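Local structure of putative uncharacterized protein (Emericella nidulans, 3PGB) at residues A[167-171]-A[666-672]; A[381-385]-A[656-660]; A[601-605]-A[684-690]; A[647-652]-A[677-683]. The protein is a copper amine oxidase that probably oxidises primary amines with oxygen, using a copper ion and a topaquinone cofactor formed from one of its own tyrosines. All coordinates share one frame; numbering follows the deposited sequence.

Contact 1: residues A[167-171]-A[666-672]; sequences FPYTR and DIHNPPV
R171 and T170 both turn their backbone N toward P671 O. The R171 bond is short and straight (N to P671 O 2.8 Å, 168°), while that of T170 N is weak. This inner side is buried at Y169, P671 and V672: Y169 CD1 lies 4.1 Å from V672 CG2, the tyrosine ring meets H660 edge-to-face, and T170 OG1 bonds to D673 N. The outer side belongs to the partly exposed, extended R171 chain, whose CG is anti to the backbone N (chi1 167°). In the guanidinium plane, R171 NH1 gives one bond to N669 O (2.6 Å) and a salt bridge to D666 OD2 (2.8 Å), the latter reached from above the carboxylate plane. Water 1 links NH2 to the same OD2, and the exposed N669 puts OD1 over the guanidinium face. D666 to N669 form a type I beta turn. This is a loop-to-loop contact between domains, joining the loop between strands 161-164 and 176-178 of a small N-terminal antiparallel sheet to the copper amine oxidase domain.

Contact 2: residues A[381-385]-A[656-660]; sequences GLQEA and PTSAH
This is a buried strand-to-loop contact inside the enzyme domain, where Q383 and E384 of strand 374-389 meet S658 and A659 of the long connection between strands 646-650 and 686-698. A single direct hydrogen bond crosses it: S658 N gives to Q383 OE1 (3.0 Å, 153°), with the donor in the plane of the Q383 carbonyl. Q383 OE1 gets there by folding back, with chi1 and chi2 both -68°. Q383 CB, turned toward the loop by the backbone, lies 3.2 Å from S658 OG, a hydroxyl whose own bond is to N537 OD1. The other end of the amide is tied less directly, NE2 reaching P656 O through water 2; K539 NZ bonds to that carbonyl as well. Two consecutive strand residues face the loop because the strand has a classic beta bulge here, Q383 and E384 sharing N537 of strand 532-542 as backbone partner in the beta-sandwich of the copper amine oxidases. Next along, E384 CB touches A659 CB at 3.8 Å. The E384 carboxylate curls back so that OE1 accepts A385 N through its anti lone pair (3.0 Å), while OE2 bonds to S404 OG and has water 3 at 2.6 Å. A385 pairs by backbone with D403, the predicted proton acceptor of the active site. T657 OG1 donates to A659 O (2.7 Å), closing the loop on itself.

Contact 3: residues A[601-605]-A[684-690]; sequences VVNQD and NQTDLVV. With CA (calcium ion), chain F; NAG (2-acetamido-2-deoxy-beta-D-glucopyranose), chain C.
N603 and Q685 bring their CA atoms to 6.8 Å while V601 and V690 stand farther apart, and no backbone-to-backbone bond joins the two chain pieces, which run in roughly opposite directions and each pair with strand 548-562. Side chains do the joining, and the Q685 amide is their hub. Bent at chi2 (-62°), it sends Q685 OE1 to Q604 N (2.9 Å), the donor sitting above the carbonyl plane; T550 OG1 bonds to the same oxygen. Q685 NE2 divides its hydrogens between N603 OD1 (2.8 Å) and D605 OD2 (3.2 Å). N603 OD1 also accepts D605 N in an Asx turn, its two donors coming from opposite faces of the amide. Alongside, Q604 NE2 gives to N684 OD1 (2.9 Å) and also bonds to T550. N684 ND2 carries the first sugar of a glycan, and the O6 of that NAG donates to D605 OD1 (2.5 Å). Deeper in, V601 wedges its two methyls against L688 and V690, CG2 lying 3.8 Å from V690 CG2. L688 O and D687 OD1 (2.3 Å from the ion) bind calcium with D541, F542 and D543. With both ends of the Q685 amide engaged, its rotation is fixed by donor and acceptor alike, and the corner at Q604 and D605 is bound to the glycosylated turn by polar bonds rather than by sheet pairing.

Contact 4: residues A[647-652]-A[677-683]; sequences QVTRQH and FFNGESL. With CA (calcium ion), chain E.
The F678 ring takes T649 CG2 over one face, 3.4 Å from CZ, and Q647 CB at its edge; F677 meets the same T649 methyl through its CB, and the H652 ring receives E681 OE1 at its edge with R650 C over one face. The packing of T649 and F678 lies beside a calcium site of the copper amine oxidase domain, built where the loop 677-683 folds against strand 646-650, with the H652 and E681 pair at the ion. The methyl of T649 reaches the F678 ring because it stands anti to the carbonyl carbon (chi1 65° for OG1), leaving OG1 to bond W691 NE1. L683 seals the strand from the other end of the loop, CD2 lying 3.4 Å from R650 N and CD1 3.9 Å from V648 CG1. Calcium is held by F677 O (2.3 Å), E681 OE1 (2.4 Å), N679, E584 and waters. E681 OE1 serves twice, since H652 NE2 also donates to its syn lone pair (2.7 Å, 167°), the ring and carboxylate being within 10° of coplanar. That bond fixes the turn of the carboxylate at the metal and probably polarises it. R650 adds its backbone: water 5, itself on the metal, donates to R650 O at 2.8 Å.

Contact 2 is the most central and fully buried; contact 3 is buried locally but peripheral, at a glycosylated corner, and contacts 1 and 4 are only partly buried. Three draw on the connection from strand 646-650 to strand 686-698, which meets strand 374-389 in contact 2, the N-terminal domain in contact 1 and calcium in contact 4. F677 is the shared corner, its ring touching T170 and V672 of contact 1 and T657 O of contact 2. Contacts 3 and 4 lie on neighbouring strands, each with its own calcium. Chemistry follows place: a salt bridge between domains, one backbone N to glutamine oxygen hydrogen bond plus waters inside, side-chain amides and sugar at the corner, carboxylate with histidine at the metal.

Contact 1: residues A[167-171]-A[666-672]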
loop_
_atom_site.group_PDB
_atom_site.type_symbol
_atom_site.label_atom_id
_atom_site.label_comp_id
_atom_site.label_asym_id
_atom_site.label_seq_id
_atom_site.Cartn_x
_atom_site.Cartn_y
_atom_site.Cartn_z
ATOM N N PHE A 167 -3.734 39.306 1.344
ATOM C CA PHE A 167 -2.469 38.876 0.749
ATOM C C PHE A 167 -2.494 37.394 0.360
ATOM O O PHE A 167 -2.178 37.058 -0.780
ATOM C CB PHE A 167 -1.302 39.185 1.706
ATOM C CG PHE A 167 0.064 38.946 1.117
ATOM C CD1 PHE A 167 0.870 37.910 1.585
ATOM C CD2 PHE A 167 0.556 39.766 0.105
ATOM C CE1 PHE A 167 2.147 37.694 1.052
ATOM C CE2 PHE A 167 1.832 39.554 -0.438
ATOM C CZ PHE A 167 2.627 38.514 0.041
ATOM N N PRO A 168 -2.898 36.506 1.289
ATOM C CA PRO A 168 -2.829 35.066 1.017
ATOM C C PRO A 168 -4.067 34.463 0.326
ATOM O O PRO A 168 -4.227 33.242 0.319
ATOM C CB PRO A 168 -2.662 34.473 2.418
ATOM C CG PRO A 168 -3.427 35.397 3.297
ATOM C CD PRO A 168 -3.418 36.766 2.645
ATOM N N TYR A 169 -4.928 35.301 -0.246
ATOM C CA TYR A 169 -6.090 34.821 -0.983
ATOM C C TYR A 169 -6.043 35.332 -2.421
ATOM O O TYR A 169 -5.490 36.400 -2.685
ATOM C CB TYR A 169 -7.382 35.261 -0.287
ATOM C CG TYR A 169 -7.353 35.109 1.221
ATOM C CD1 TYR A 169 -6.967 33.914 1.821
ATOM C CD2 TYR A 169 -7.710 36.164 2.048
ATOM C CE1 TYR A 169 -6.935 33.784 3.212
ATOM C CE2 TYR A 169 -7.684 36.042 3.428
ATOM C CZ TYR A 169 -7.306 34.855 4.006
ATOM O OH TYR A 169 -7.290 34.759 5.381
ATOM N N THR A 170 -6.617 34.560 -3.344
ATOM C CA THR A 170 -6.610 34.910 -4.772
ATOM C C THR A 170 -7.729 35.909 -5.087
ATOM O O THR A 170 -7.553 36.814 -5.904
ATOM C CB THR A 170 -6.718 33.651 -5.680
ATOM O OG1 THR A 170 -8.031 33.089 -5.608
ATOM C CG2 THR A 170 -5.710 32.601 -5.261
ATOM N N ARG A 171 -8.875 35.737 -4.435
ATOM C CA ARG A 171 -9.913 36.763 -4.404
ATOM C C ARG A 171 -9.387 37.983 -3.645
ATOM O O ARG A 171 -8.864 37.860 -2.537
ATOM C CB ARG A 171 -11.174 36.222 -3.732
ATOM C CG ARG A 171 -12.222 37.265 -3.364
ATOM C CD ARG A 171 -13.594 36.616 -3.190
ATOM N NE ARG A 171 -14.582 37.516 -2.591
ATOM C CZ ARG A 171 -15.895 37.288 -2.562
ATOM N NH1 ARG A 171 -16.408 36.184 -3.092
ATOM N NH2 ARG A 171 -16.707 38.171 -1.993
ATOM N N ASP A 666 -19.139 30.900 -1.431
ATOM C CA ASP A 666 -19.220 31.605 -2.708
ATOM C C ASP A 666 -18.483 30.802 -3.794
ATOM O O ASP A 666 -17.381 31.152 -4.226
ATOM C CB ASP A 666 -18.638 33.013 -2.545
ATOM C CG ASP A 666 -19.078 33.967 -3.638
ATOM O OD1 ASP A 666 -19.461 33.504 -4.730
ATOM O OD2 ASP A 666 -19.029 35.192 -3.396
ATOM N N ILE A 667 -19.120 29.725 -4.238
ATOM C CA ILE A 667 -18.473 28.774 -5.137
ATOM C C ILE A 667 -18.157 29.361 -6.516
ATOM O O ILE A 667 -17.285 28.854 -7.220
ATOM C CB ILE A 667 -19.288 27.461 -5.271
ATOM C CG1 ILE A 667 -20.596 27.679 -6.035
ATOM C CG2 ILE A 667 -19.565 26.863 -3.889
ATOM C CD1 ILE A 667 -21.555 26.491 -5.953
ATOM N N HIS A 668 -18.850 30.433 -6.890
ATOM C CA HIS A 668 -18.562 31.136 -8.146
ATOM C C HIS A 668 -17.441 32.172 -8.013
ATOM O O HIS A 668 -16.881 32.605 -9.017
ATOM C CB HIS A 668 -19.833 31.788 -8.692
ATOM C CG HIS A 668 -20.828 30.803 -9.222
ATOM N ND1 HIS A 668 -20.723 30.241 -10.477
ATOM C CD2 HIS A 668 -21.940 30.269 -8.662
ATOM C CE1 HIS A 668 -21.732 29.408 -10.669
ATOM N NE2 HIS A 668 -22.489 29.411 -9.584
ATOM N N ASN A 669 -17.125 32.568 -6.780
ATOM C CA ASN A 669 -16.006 33.467 -6.505
ATOM C C ASN A 669 -15.410 33.172 -5.112
ATOM O O ASN A 669 -15.605 33.938 -4.170
ATOM C CB ASN A 669 -16.465 34.927 -6.631
ATOM C CG ASN A 669 -15.321 35.932 -6.472
ATOM O OD1 ASN A 669 -15.546 37.087 -6.098
ATOM N ND2 ASN A 669 -14.098 35.500 -6.750
ATOM N N PRO A 670 -14.696 32.037 -4.979
ATOM C CA PRO A 670 -14.126 31.634 -3.694
ATOM C C PRO A 670 -12.879 32.439 -3.318
ATOM O O PRO A 670 -12.152 32.874 -4.213
ATOM C CB PRO A 670 -13.739 30.173 -3.936
ATOM C CG PRO A 670 -13.480 30.089 -5.379
ATOM C CD PRO A 670 -14.444 31.030 -6.027
ATOM N N PRO A 671 -12.628 32.626 -2.003
ATOM C CA PRO A 671 -11.409 33.281 -1.541
ATOM C C PRO A 671 -10.145 32.741 -2.203
ATOM O O PRO A 671 -9.352 33.522 -2.740
ATOM C CB PRO A 671 -11.415 32.999 -0.038
ATOM C CG PRO A 671 -12.850 32.997 0.315
ATOM C CD PRO A 671 -13.565 32.400 -0.885
ATOM N N VAL A 672 -9.970 31.424 -2.178
ATOM C CA VAL A 672 -8.857 30.783 -2.881
ATOM C C VAL A 672 -9.399 29.925 -4.021
ATOM O O VAL A 672 -10.070 28.914 -3.800
ATOM C CB VAL A 672 -7.980 29.926 -1.944
ATOM C CG1 VAL A 672 -6.787 29.357 -2.708
ATOM C CG2 VAL A 672 -7.503 30.754 -0.767
HETATM O O HOH W 1 -19.081 37.156 -1.406
#

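Contact 2: residues A[381-385]-A[656-660]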
loop_
_atom_site.group_PDB
_atom_site.type_symbol
_atom_site.label_atom_id
_atom_site.label_comp_id
_atom_site.label_asym_id
_atom_site.label_seq_id
_atom_site.Cartn_x
_atom_site.Cartn_y
_atom_site.Cartn_z
ATOM N N GLY A 381 1.631 19.375 4.900
ATOM C CA GLY A 381 0.389 19.436 5.673
ATOM C C GLY A 381 -0.893 19.320 4.883
ATOM O O GLY A 381 -0.947 19.680 3.713
ATOM N N LEU A 382 -1.927 18.802 5.536
ATOM C CA LEU A 382 -3.267 18.738 4.950
ATOM C C LEU A 382 -3.742 20.143 4.568
ATOM O O LEU A 382 -3.512 21.116 5.291
ATOM C CB LEU A 382 -4.253 18.099 5.934
ATOM C CG LEU A 382 -5.711 17.953 5.489
ATOM C CD1 LEU A 382 -5.827 17.192 4.160
ATOM C CD2 LEU A 382 -6.523 17.264 6.587
ATOM N N GLN A 383 -4.380 20.239 3.411
ATOM C CA GLN A 383 -4.855 21.515 2.896
ATOM C C GLN A 383 -6.375 21.589 2.847
ATOM O O GLN A 383 -6.951 22.627 3.168
ATOM C CB GLN A 383 -4.272 21.751 1.513
ATOM C CG GLN A 383 -2.784 21.972 1.541
ATOM C CD GLN A 383 -2.442 23.263 2.211
ATOM O OE1 GLN A 383 -2.738 24.329 1.685
ATOM N NE2 GLN A 383 -1.850 23.185 3.398
ATOM N N GLU A 384 -7.011 20.490 2.438
ATOM C CA GLU A 384 -8.467 20.383 2.439
ATOM C C GLU A 384 -8.868 18.926 2.181
ATOM O O GLU A 384 -8.079 18.145 1.640
ATOM C CB GLU A 384 -9.056 21.310 1.361
ATOM C CG GLU A 384 -10.572 21.342 1.253
ATOM C CD GLU A 384 -11.237 21.896 2.487
ATOM O OE1 GLU A 384 -11.341 21.167 3.495
ATOM O OE2 GLU A 384 -11.678 23.061 2.442
ATOM N N ALA A 385 -10.085 18.565 2.583
ATOM C CA ALA A 385 -10.643 17.243 2.286
ATOM C C ALA A 385 -11.964 17.407 1.556
ATOM O O ALA A 385 -12.843 18.138 2.015
ATOM C CB ALA A 385 -10.852 16.446 3.567
ATOM N N PRO A 656 -0.141 30.513 0.353
ATOM C CA PRO A 656 0.254 29.559 1.399
ATOM C C PRO A 656 -0.573 28.276 1.394
ATOM O O PRO A 656 -0.050 27.203 1.712
ATOM C CB PRO A 656 0.011 30.345 2.690
ATOM C CG PRO A 656 -1.066 31.316 2.331
ATOM C CD PRO A 656 -0.801 31.704 0.919
ATOM N N THR A 657 -1.849 28.397 1.028
ATOM C CA THR A 657 -2.809 27.299 1.085
ATOM C C THR A 657 -3.501 27.114 -0.260
ATOM O O THR A 657 -3.734 28.081 -0.974
ATOM C CB THR A 657 -3.912 27.578 2.147
ATOM O OG1 THR A 657 -4.711 28.700 1.737
ATOM C CG2 THR A 657 -3.305 27.879 3.507
ATOM N N SER A 658 -3.852 25.877 -0.595
ATOM C CA SER A 658 -4.607 25.595 -1.812
ATOM C C SER A 658 -6.109 25.838 -1.642
ATOM O O SER A 658 -6.848 25.826 -2.629
ATOM C CB SER A 658 -4.389 24.151 -2.255
ATOM O OG SER A 658 -4.752 23.235 -1.240
ATOM N N ALA A 659 -6.563 26.044 -0.404
ATOM C CA ALA A 659 -7.980 26.265 -0.135
ATOM C C ALA A 659 -8.230 27.369 0.893
ATOM O O ALA A 659 -7.299 27.976 1.424
ATOM C CB ALA A 659 -8.623 24.976 0.326
ATOM N N HIS A 660 -9.515 27.624 1.128
ATOM C CA HIS A 660 -9.991 28.500 2.179
ATOM C C HIS A 660 -11.264 27.873 2.728
ATOM O O HIS A 660 -12.055 27.321 1.955
ATOM C CB HIS A 660 -10.294 29.875 1.610
ATOM C CG HIS A 660 -10.618 30.904 2.644
ATOM N ND1 HIS A 660 -11.835 30.955 3.288
ATOM C CD2 HIS A 660 -9.890 31.935 3.131
ATOM C CE1 HIS A 660 -11.839 31.969 4.136
ATOM N NE2 HIS A 660 -10.668 32.578 4.062
HETATM O O HOH W 2 -0.675 26.072 4.176
HETATM O O HOH W 3 -12.423 25.016 0.877
#

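Contact 3: residues A[601-605]-A[684-690]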
loop_
_atom_site.group_PDB
_atom_site.type_symbol
_atom_site.label_atom_id
_atom_site.label_comp_id
_atom_site.label_asym_id
_atom_site.label_seq_id
_atom_site.Cartn_x
_atom_site.Cartn_y
_atom_site.Cartn_z
ATOM N N VAL A 601 11.498 15.157 -7.507
ATOM C CA VAL A 601 11.737 16.558 -7.187
ATOM C C VAL A 601 13.231 16.687 -6.979
ATOM O O VAL A 601 13.756 16.175 -5.996
ATOM C CB VAL A 601 10.976 17.015 -5.914
ATOM C CG1 VAL A 601 11.231 18.490 -5.647
ATOM C CG2 VAL A 601 9.497 16.765 -6.066
ATOM N N VAL A 602 13.915 17.346 -7.912
ATOM C CA VAL A 602 15.382 17.353 -7.938
ATOM C C VAL A 602 15.969 18.761 -7.925
ATOM O O VAL A 602 15.261 19.746 -8.127
ATOM C CB VAL A 602 15.935 16.625 -9.189
ATOM C CG1 VAL A 602 15.278 15.271 -9.363
ATOM C CG2 VAL A 602 15.744 17.473 -10.431
ATOM N N ASN A 603 17.272 18.842 -7.681
ATOM C CA ASN A 603 18.010 20.092 -7.806
ATOM C C ASN A 603 19.100 19.911 -8.848
ATOM O O ASN A 603 20.112 19.252 -8.596
ATOM C CB ASN A 603 18.609 20.517 -6.466
ATOM C CG ASN A 603 19.288 21.873 -6.533
ATOM O OD1 ASN A 603 19.716 22.313 -7.596
ATOM N ND2 ASN A 603 19.394 22.536 -5.391
ATOM N N GLN A 604 18.881 20.498 -10.023
ATOM C CA GLN A 604 19.806 20.354 -11.140
ATOM C C GLN A 604 21.160 21.001 -10.885
ATOM O O GLN A 604 22.137 20.640 -11.516
ATOM C CB GLN A 604 19.206 20.944 -12.410
ATOM C CG GLN A 604 17.974 20.235 -12.922
ATOM C CD GLN A 604 17.503 20.819 -14.235
ATOM O OE1 GLN A 604 18.060 20.518 -15.294
ATOM N NE2 GLN A 604 16.477 21.671 -14.177
ATOM N N ASP A 605 21.209 21.962 -9.967
ATOM C CA ASP A 605 22.450 22.669 -9.644
ATOM C C ASP A 605 23.278 21.948 -8.584
ATOM O O ASP A 605 24.386 22.386 -8.262
ATOM C CB ASP A 605 22.135 24.096 -9.186
ATOM C CG ASP A 605 21.463 24.924 -10.275
ATOM O OD1 ASP A 605 21.553 24.529 -11.456
ATOM O OD2 ASP A 605 20.853 25.971 -9.952
ATOM N N ASN A 684 11.683 25.735 -13.744
ATOM C CA ASN A 684 13.057 25.285 -13.966
ATOM C C ASN A 684 14.012 25.915 -12.954
ATOM O O ASN A 684 14.353 27.085 -13.062
ATOM C CB ASN A 684 13.521 25.615 -15.381
ATOM C CG ASN A 684 14.866 24.994 -15.708
ATOM O OD1 ASN A 684 15.048 23.785 -15.573
ATOM N ND2 ASN A 684 15.811 25.816 -16.141
ATOM N N GLN A 685 14.438 25.119 -11.975
ATOM C CA GLN A 685 15.326 25.569 -10.904
ATOM C C GLN A 685 14.845 26.849 -10.227
ATOM O O GLN A 685 15.589 27.823 -10.090
ATOM C CB GLN A 685 16.763 25.696 -11.414
ATOM C CG GLN A 685 17.417 24.352 -11.647
ATOM C CD GLN A 685 17.534 23.537 -10.382
ATOM O OE1 GLN A 685 16.850 22.530 -10.216
ATOM N NE2 GLN A 685 18.406 23.969 -9.477
ATOM N N THR A 686 13.582 26.828 -9.818
ATOM C CA THR A 686 13.019 27.851 -8.950
ATOM C C THR A 686 12.415 27.140 -7.753
ATOM O O THR A 686 12.455 25.908 -7.682
ATOM C CB THR A 686 11.923 28.676 -9.659
ATOM O OG1 THR A 686 10.735 27.891 -9.797
ATOM C CG2 THR A 686 12.400 29.137 -11.036
ATOM N N ASP A 687 11.859 27.916 -6.820
ATOM C CA ASP A 687 11.206 27.359 -5.638
ATOM C C ASP A 687 9.827 26.845 -6.028
ATOM O O ASP A 687 8.939 27.619 -6.368
ATOM C CB ASP A 687 11.108 28.416 -4.526
ATOM C CG ASP A 687 10.631 27.841 -3.189
ATOM O OD1 ASP A 687 10.069 26.720 -3.167
ATOM O OD2 ASP A 687 10.828 28.515 -2.152
ATOM N N LEU A 688 9.646 25.533 -5.969
ATOM C CA LEU A 688 8.369 24.927 -6.348
ATOM C C LEU A 688 7.666 24.317 -5.141
ATOM O O LEU A 688 8.292 24.038 -4.112
ATOM C CB LEU A 688 8.564 23.886 -7.465
ATOM C CG LEU A 688 9.685 22.854 -7.329
ATOM C CD1 LEU A 688 9.344 21.823 -6.259
ATOM C CD2 LEU A 688 9.965 22.173 -8.675
ATOM N N VAL A 689 6.355 24.147 -5.273
ATOM C CA VAL A 689 5.545 23.452 -4.286
ATOM C C VAL A 689 4.824 22.326 -5.006
ATOM O O VAL A 689 4.194 22.549 -6.043
ATOM C CB VAL A 689 4.501 24.387 -3.657
ATOM C CG1 VAL A 689 3.663 23.638 -2.629
ATOM C CG2 VAL A 689 5.171 25.573 -3.030
ATOM N N VAL A 690 4.929 21.114 -4.473
ATOM C CA VAL A 690 4.198 19.981 -5.010
ATOM C C VAL A 690 2.926 19.801 -4.188
ATOM O O VAL A 690 2.986 19.617 -2.979
ATOM C CB VAL A 690 5.044 18.709 -4.978
ATOM C CG1 VAL A 690 4.282 17.543 -5.606
ATOM C CG2 VAL A 690 6.360 18.946 -5.700
HETATM CA CA CA F . 10.112 24.447 -2.592
HETATM C C1 NAG C . 17.116 25.304 -16.472
HETATM C C2 NAG C . 17.760 26.230 -17.487
HETATM C C3 NAG C . 19.099 25.620 -17.884
HETATM C C4 NAG C . 19.998 25.454 -16.662
HETATM C C5 NAG C . 19.258 24.822 -15.479
HETATM C C6 NAG C . 19.958 25.201 -14.186
HETATM C C7 NAG C . 16.596 27.543 -19.220
HETATM C C8 NAG C . 15.690 27.489 -20.419
HETATM N N2 NAG C . 16.896 26.370 -18.650
HETATM O O3 NAG C . 19.727 26.451 -18.831
HETATM O O4 NAG C . 21.093 24.615 -16.998
HETATM O O5 NAG C . 17.916 25.231 -15.315
HETATM O O6 NAG C . 20.817 24.147 -13.850
HETATM O O7 NAG C . 17.020 28.630 -18.821
HETATM O O HOH W 4 11.654 23.732 -4.457
#

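Contact 4: residues A[647-652]-A[677-683]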
loop_
_atom_site.group_PDB
_atom_site.type_symbol
_atom_site.label_atom_id
_atom_site.label_comp_id
_atom_site.label_asym_id
_atom_site.label_seq_id
_atom_site.Cartn_x
_atom_site.Cartn_y
_atom_site.Cartn_z
ATOM N N GLN A 647 0.230 18.238 -8.779
ATOM C CA GLN A 647 0.143 19.584 -9.310
ATOM C C GLN A 647 1.296 20.403 -8.738
ATOM O O GLN A 647 1.507 20.430 -7.528
ATOM C CB GLN A 647 -1.227 20.194 -8.964
ATOM C CG GLN A 647 -2.396 19.444 -9.616
ATOM C CD GLN A 647 -3.759 19.940 -9.185
ATOM O OE1 GLN A 647 -4.372 20.754 -9.868
ATOM N NE2 GLN A 647 -4.251 19.440 -8.053
ATOM N N VAL A 648 2.059 21.041 -9.613
ATOM C CA VAL A 648 3.240 21.774 -9.191
ATOM C C VAL A 648 3.104 23.244 -9.569
ATOM O O VAL A 648 2.765 23.571 -10.708
ATOM C CB VAL A 648 4.519 21.182 -9.809
ATOM C CG1 VAL A 648 5.735 21.826 -9.196
ATOM C CG2 VAL A 648 4.554 19.669 -9.599
ATOM N N THR A 649 3.346 24.114 -8.593
ATOM C CA THR A 649 3.307 25.559 -8.791
ATOM C C THR A 649 4.538 26.180 -8.169
ATOM O O THR A 649 5.180 25.585 -7.295
ATOM C CB THR A 649 2.089 26.210 -8.113
ATOM O OG1 THR A 649 2.198 26.061 -6.691
ATOM C CG2 THR A 649 0.789 25.588 -8.600
ATOM N N ARG A 650 4.852 27.393 -8.608
ATOM C CA ARG A 650 5.963 28.128 -8.033
ATOM C C ARG A 650 5.538 28.672 -6.683
ATOM O O ARG A 650 4.403 29.135 -6.525
ATOM C CB ARG A 650 6.407 29.267 -8.942
ATOM C CG ARG A 650 7.621 29.971 -8.405
ATOM C CD ARG A 650 8.234 30.883 -9.415
ATOM N NE ARG A 650 9.511 31.393 -8.941
ATOM C CZ ARG A 650 10.230 32.317 -9.573
ATOM N NH1 ARG A 650 9.800 32.844 -10.723
ATOM N NH2 ARG A 650 11.395 32.712 -9.054
ATOM N N GLN A 651 6.451 28.613 -5.716
ATOM C CA GLN A 651 6.159 29.052 -4.356
ATOM C C GLN A 651 5.965 30.570 -4.305
ATOM O O GLN A 651 6.709 31.330 -4.927
ATOM C CB GLN A 651 7.283 28.635 -3.396
ATOM C CG GLN A 651 6.914 28.679 -1.899
ATOM C CD GLN A 651 6.960 30.077 -1.283
ATOM O OE1 GLN A 651 7.648 30.974 -1.777
ATOM N NE2 GLN A 651 6.221 30.261 -0.193
ATOM N N HIS A 652 4.945 30.987 -3.567
ATOM C CA HIS A 652 4.741 32.381 -3.235
ATOM C C HIS A 652 4.228 32.446 -1.818
ATOM O O HIS A 652 3.518 31.550 -1.367
ATOM C CB HIS A 652 3.726 33.020 -4.178
ATOM C CG HIS A 652 4.185 33.085 -5.598
ATOM N ND1 HIS A 652 5.331 33.751 -5.978
ATOM C CD2 HIS A 652 3.658 32.564 -6.729
ATOM C CE1 HIS A 652 5.487 33.636 -7.284
ATOM N NE2 HIS A 652 4.486 32.920 -7.764
ATOM N N PHE A 677 -3.550 29.832 -9.550
ATOM C CA PHE A 677 -2.128 29.619 -9.245
ATOM C C PHE A 677 -1.315 29.379 -10.516
ATOM O O PHE A 677 -0.103 29.590 -10.520
ATOM C CB PHE A 677 -1.934 28.401 -8.327
ATOM C CG PHE A 677 -2.303 28.628 -6.879
ATOM C CD1 PHE A 677 -3.225 29.608 -6.492
ATOM C CD2 PHE A 677 -1.744 27.811 -5.895
ATOM C CE1 PHE A 677 -3.559 29.779 -5.149
ATOM C CE2 PHE A 677 -2.071 27.973 -4.558
ATOM C CZ PHE A 677 -2.984 28.963 -4.181
ATOM N N PHE A 678 -1.984 28.921 -11.575
ATOM C CA PHE A 678 -1.317 28.513 -12.813
ATOM C C PHE A 678 -1.357 29.630 -13.858
ATOM O O PHE A 678 -2.339 29.788 -14.596
ATOM C CB PHE A 678 -1.937 27.212 -13.332
ATOM C CG PHE A 678 -1.859 26.095 -12.337
ATOM C CD1 PHE A 678 -0.774 25.220 -12.333
ATOM C CD2 PHE A 678 -2.830 25.960 -11.355
ATOM C CE1 PHE A 678 -0.681 24.209 -11.383
ATOM C CE2 PHE A 678 -2.744 24.958 -10.408
ATOM C CZ PHE A 678 -1.667 24.076 -10.420
ATOM N N ASN A 679 -0.269 30.402 -13.881
ATOM C CA ASN A 679 -0.101 31.553 -14.764
ATOM C C ASN A 679 1.269 31.505 -15.439
ATOM O O ASN A 679 2.000 32.497 -15.469
ATOM C CB ASN A 679 -0.281 32.867 -13.980
ATOM C CG ASN A 679 0.714 33.013 -12.838
ATOM O OD1 ASN A 679 1.221 32.018 -12.314
ATOM N ND2 ASN A 679 0.995 34.252 -12.446
ATOM N N GLY A 680 1.614 30.327 -15.955
ATOM C CA GLY A 680 2.777 30.156 -16.833
ATOM C C GLY A 680 4.157 30.451 -16.267
ATOM O O GLY A 680 5.096 30.659 -17.032
ATOM N N GLU A 681 4.290 30.459 -14.943
ATOM C CA GLU A 681 5.580 30.710 -14.308
ATOM C C GLU A 681 6.533 29.537 -14.495
ATOM O O GLU A 681 6.106 28.381 -14.583
ATOM C CB GLU A 681 5.413 30.984 -12.814
ATOM C CG GLU A 681 4.678 32.263 -12.486
ATOM C CD GLU A 681 4.691 32.566 -11.006
ATOM O OE1 GLU A 681 3.881 31.964 -10.265
ATOM O OE2 GLU A 681 5.505 33.413 -10.580
ATOM N N SER A 682 7.827 29.840 -14.539
ATOM C CA SER A 682 8.849 28.830 -14.770
ATOM C C SER A 682 9.058 27.976 -13.527
ATOM O O SER A 682 9.096 28.483 -12.401
ATOM C CB SER A 682 10.172 29.482 -15.176
ATOM O OG SER A 682 11.194 28.513 -15.353
ATOM N N LEU A 683 9.188 26.672 -13.744
ATOM C CA LEU A 683 9.489 25.727 -12.676
ATOM C C LEU A 683 10.853 25.081 -12.929
ATOM O O LEU A 683 11.150 24.015 -12.387
ATOM C CB LEU A 683 8.384 24.664 -12.576
ATOM C CG LEU A 683 6.957 25.173 -12.329
ATOM C CD1 LEU A 683 5.960 24.037 -12.454
ATOM C CD2 LEU A 683 6.828 25.855 -10.967
HETATM CA CA CA E . 1.922 30.689 -10.511
HETATM O O HOH W 5 2.266 29.950 -8.218
HETATM O O HOH W 6 0.834 32.407 -9.299
#